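Extracellular solute-binding protein, family 5 (Chelativorans sp., PDB 6WM6) binds EDTA in the periplasm as the solute-binding component of an ABC transporter, probably handing the ligand on for uptake. Local coordinates at residues Ser353-Ala361 with Gln463-Ala471. Residues are numbered along the deposited sequence; the frame is centred on the assembly and turned at random.
Sequences SVMFLPNQA and QQVFPAVKA. With EDO (1,2-ethanediol), chain I; EDO (1,2-ethanediol), chain E.
Gln463 reaches between Met355 and Gln360, and its NE2 makes two hydrogen bonds: 2.8 Å to Gln360 OE1, in that carbonyl's plane and on a lone pair, and 2.9 Å to Met355 O, from above the carbonyl plane. A bend along the side chain (chi2 66°) brings it there. Gln360 OE1 accepts a second hydrogen bond, from Leu357 N (2.9 Å), across its own type I turn. The Gln360 and Gln463 amide planes meet steeply, 72° apart. Gln463 OE1 accepts obliquely from Gln464 N; with the NE2 bonds this fixes which way round the amide sits. Gln360 NE2 bonds only weakly to Gln464 O, and a water links it to Val465 O. A second water joins Met355 O to Pro467 O.

Among apolar contacts, Pro467 CG lies 3.9 Å from Phe356 CD1, while Leu357 and Gln463 run alongside in opposite senses. Helix 504-521 flanks the joint, Leu511 touching Pro467. An alanine in place of Gln463 would probably cost Met355 O and Gln360 OE1 one donor each and open a gap beside Leu357. In this buried joint, one amide gripped by two acceptors holds loop 353-361 to the turn between strand 456-462 and helix 467-474, satisfying polar atoms there.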
# COMPACT_ATOMS: atom_id res chain seq x y z
N SER A 353 -12.10 1.41 12.07
CA SER A 353 -11.10 2.42 12.39
C SER A 353 -10.59 3.00 11.08
O SER A 353 -10.61 2.34 10.05
CB SER A 353 -9.94 1.72 13.11
OG SER A 353 -8.79 2.54 13.23
N VAL A 354 -10.11 4.25 11.14
CA VAL A 354 -9.44 4.86 9.98
C VAL A 354 -7.94 4.95 10.19
O VAL A 354 -7.24 5.53 9.35
CB VAL A 354 -10.05 6.22 9.58
CG1 VAL A 354 -11.46 6.03 9.07
CG2 VAL A 354 -10.00 7.22 10.72
N MET A 355 -7.41 4.35 11.24
CA MET A 355 -5.98 4.38 11.50
C MET A 355 -5.34 3.03 11.74
O MET A 355 -4.10 2.94 11.65
CB MET A 355 -5.66 5.31 12.66
CG MET A 355 -6.00 6.75 12.26
SD MET A 355 -5.51 7.93 13.47
CE MET A 355 -6.29 9.38 12.78
N PHE A 356 -6.12 2.00 12.02
CA PHE A 356 -5.61 0.67 12.33
C PHE A 356 -6.42 -0.37 11.58
O PHE A 356 -7.65 -0.32 11.56
CB PHE A 356 -5.78 0.36 13.83
CG PHE A 356 -5.18 1.39 14.75
CD1 PHE A 356 -3.81 1.42 14.99
CD2 PHE A 356 -5.98 2.30 15.39
CE1 PHE A 356 -3.27 2.34 15.87
CE2 PHE A 356 -5.44 3.24 16.27
CZ PHE A 356 -4.08 3.25 16.50
N LEU A 357 -5.73 -1.35 11.00
CA LEU A 357 -6.39 -2.55 10.49
C LEU A 357 -6.89 -3.38 11.67
O LEU A 357 -6.38 -3.24 12.80
CB LEU A 357 -5.42 -3.38 9.66
CG LEU A 357 -4.87 -2.72 8.39
CD1 LEU A 357 -3.74 -3.61 7.83
CD2 LEU A 357 -5.93 -2.50 7.35
N PRO A 358 -7.83 -4.29 11.44
CA PRO A 358 -8.39 -5.08 12.56
C PRO A 358 -7.36 -5.88 13.33
O PRO A 358 -7.62 -6.20 14.50
CB PRO A 358 -9.42 -5.98 11.86
CG PRO A 358 -9.90 -5.13 10.71
CD PRO A 358 -8.64 -4.44 10.21
N ASN A 359 -6.23 -6.22 12.73
CA ASN A 359 -5.21 -7.00 13.42
C ASN A 359 -4.10 -6.16 14.06
O ASN A 359 -3.19 -6.72 14.67
CB ASN A 359 -4.58 -8.03 12.48
CG ASN A 359 -3.83 -7.40 11.34
OD1 ASN A 359 -4.37 -6.54 10.64
ND2 ASN A 359 -2.59 -7.84 11.12
N GLN A 360 -4.14 -4.84 13.93
CA GLN A 360 -3.09 -3.99 14.49
C GLN A 360 -3.42 -3.53 15.89
O GLN A 360 -4.58 -3.27 16.24
CB GLN A 360 -2.85 -2.79 13.59
CG GLN A 360 -2.12 -3.13 12.29
CD GLN A 360 -1.91 -1.92 11.43
OE1 GLN A 360 -2.87 -1.23 11.03
NE2 GLN A 360 -0.66 -1.64 11.09
N ALA A 361 -2.38 -3.39 16.71
CA ALA A 361 -2.54 -2.83 18.05
C ALA A 361 -3.24 -1.48 17.97
O ALA A 361 -2.96 -0.67 17.09
CB ALA A 361 -1.18 -2.67 18.72
N GLN A 463 -2.55 0.62 3.99
CA GLN A 463 -1.98 0.76 5.33
C GLN A 463 -0.51 0.37 5.36
O GLN A 463 -0.06 -0.50 4.61
CB GLN A 463 -2.76 -0.10 6.33
CG GLN A 463 -2.21 -0.12 7.75
CD GLN A 463 -2.28 1.22 8.45
OE1 GLN A 463 -1.89 2.26 7.89
NE2 GLN A 463 -2.80 1.23 9.67
N GLN A 464 0.24 1.03 6.25
CA GLN A 464 1.65 0.79 6.49
C GLN A 464 1.86 0.07 7.81
O GLN A 464 0.99 -0.02 8.68
CB GLN A 464 2.40 2.14 6.50
CG GLN A 464 2.33 2.84 5.17
CD GLN A 464 2.88 4.26 5.25
OE1 GLN A 464 3.60 4.61 6.20
NE2 GLN A 464 2.57 5.07 4.24
N VAL A 465 3.10 -0.41 8.00
CA VAL A 465 3.46 -1.10 9.22
C VAL A 465 3.37 -0.18 10.43
O VAL A 465 3.06 -0.63 11.53
CB VAL A 465 4.87 -1.70 9.09
CG1 VAL A 465 5.39 -2.20 10.43
CG2 VAL A 465 4.85 -2.84 8.08
N PHE A 466 3.64 1.13 10.24
CA PHE A 466 3.55 2.10 11.33
C PHE A 466 2.32 2.98 11.11
O PHE A 466 2.37 3.94 10.32
CB PHE A 466 4.81 2.97 11.38
CG PHE A 466 6.06 2.17 11.59
CD1 PHE A 466 6.35 1.64 12.83
CD2 PHE A 466 6.93 1.95 10.54
CE1 PHE A 466 7.51 0.89 13.02
CE2 PHE A 466 8.10 1.21 10.74
CZ PHE A 466 8.36 0.69 11.97
N PRO A 467 1.22 2.71 11.80
CA PRO A 467 0.02 3.55 11.63
C PRO A 467 0.26 5.03 11.78
O PRO A 467 -0.35 5.83 11.06
CB PRO A 467 -0.93 3.00 12.70
CG PRO A 467 -0.59 1.55 12.75
CD PRO A 467 0.93 1.51 12.60
N ALA A 468 1.16 5.44 12.69
CA ALA A 468 1.36 6.87 12.91
C ALA A 468 2.04 7.53 11.72
O ALA A 468 1.82 8.72 11.47
CB ALA A 468 2.20 7.10 14.16
N VAL A 469 2.88 6.78 10.99
CA VAL A 469 3.52 7.32 9.79
C VAL A 469 2.49 7.51 8.69
O VAL A 469 2.41 8.57 8.06
CB VAL A 469 4.70 6.44 9.36
CG1 VAL A 469 5.29 6.97 8.03
CG2 VAL A 469 5.77 6.42 10.45
N LYS A 470 1.65 6.50 8.48
CA LYS A 470 0.61 6.64 7.47
C LYS A 470 -0.33 7.78 7.81
O LYS A 470 -0.73 8.57 6.94
CB LYS A 470 -0.18 5.33 7.33
CG LYS A 470 -1.37 5.38 6.36
CD LYS A 470 -0.89 5.62 4.96
CE LYS A 470 -2.03 5.54 3.95
NZ LYS A 470 -1.49 5.59 2.59
N ALA A 471 -0.70 7.89 9.08
CA ALA A 471 -1.65 8.92 9.48
C ALA A 471 -1.14 10.31 9.17
O ALA A 471 -1.93 11.20 8.80
CB ALA A 471 -1.96 8.77 10.97
C1 EDO I . 5.68 -0.14 4.67
O1 EDO I . 5.09 0.11 5.95
C2 EDO I . 4.68 -0.88 3.78
O2 EDO I . 3.55 -0.06 3.48
C1 EDO E . -2.00 -6.73 7.67
O1 EDO E . -1.95 -8.12 8.00
C2 EDO E . -2.27 -6.61 6.17
O2 EDO E . -1.55 -7.69 5.56
O HOH W 1 -2.95 5.14 10.26
O HOH W 2 1.65 -2.82 12.37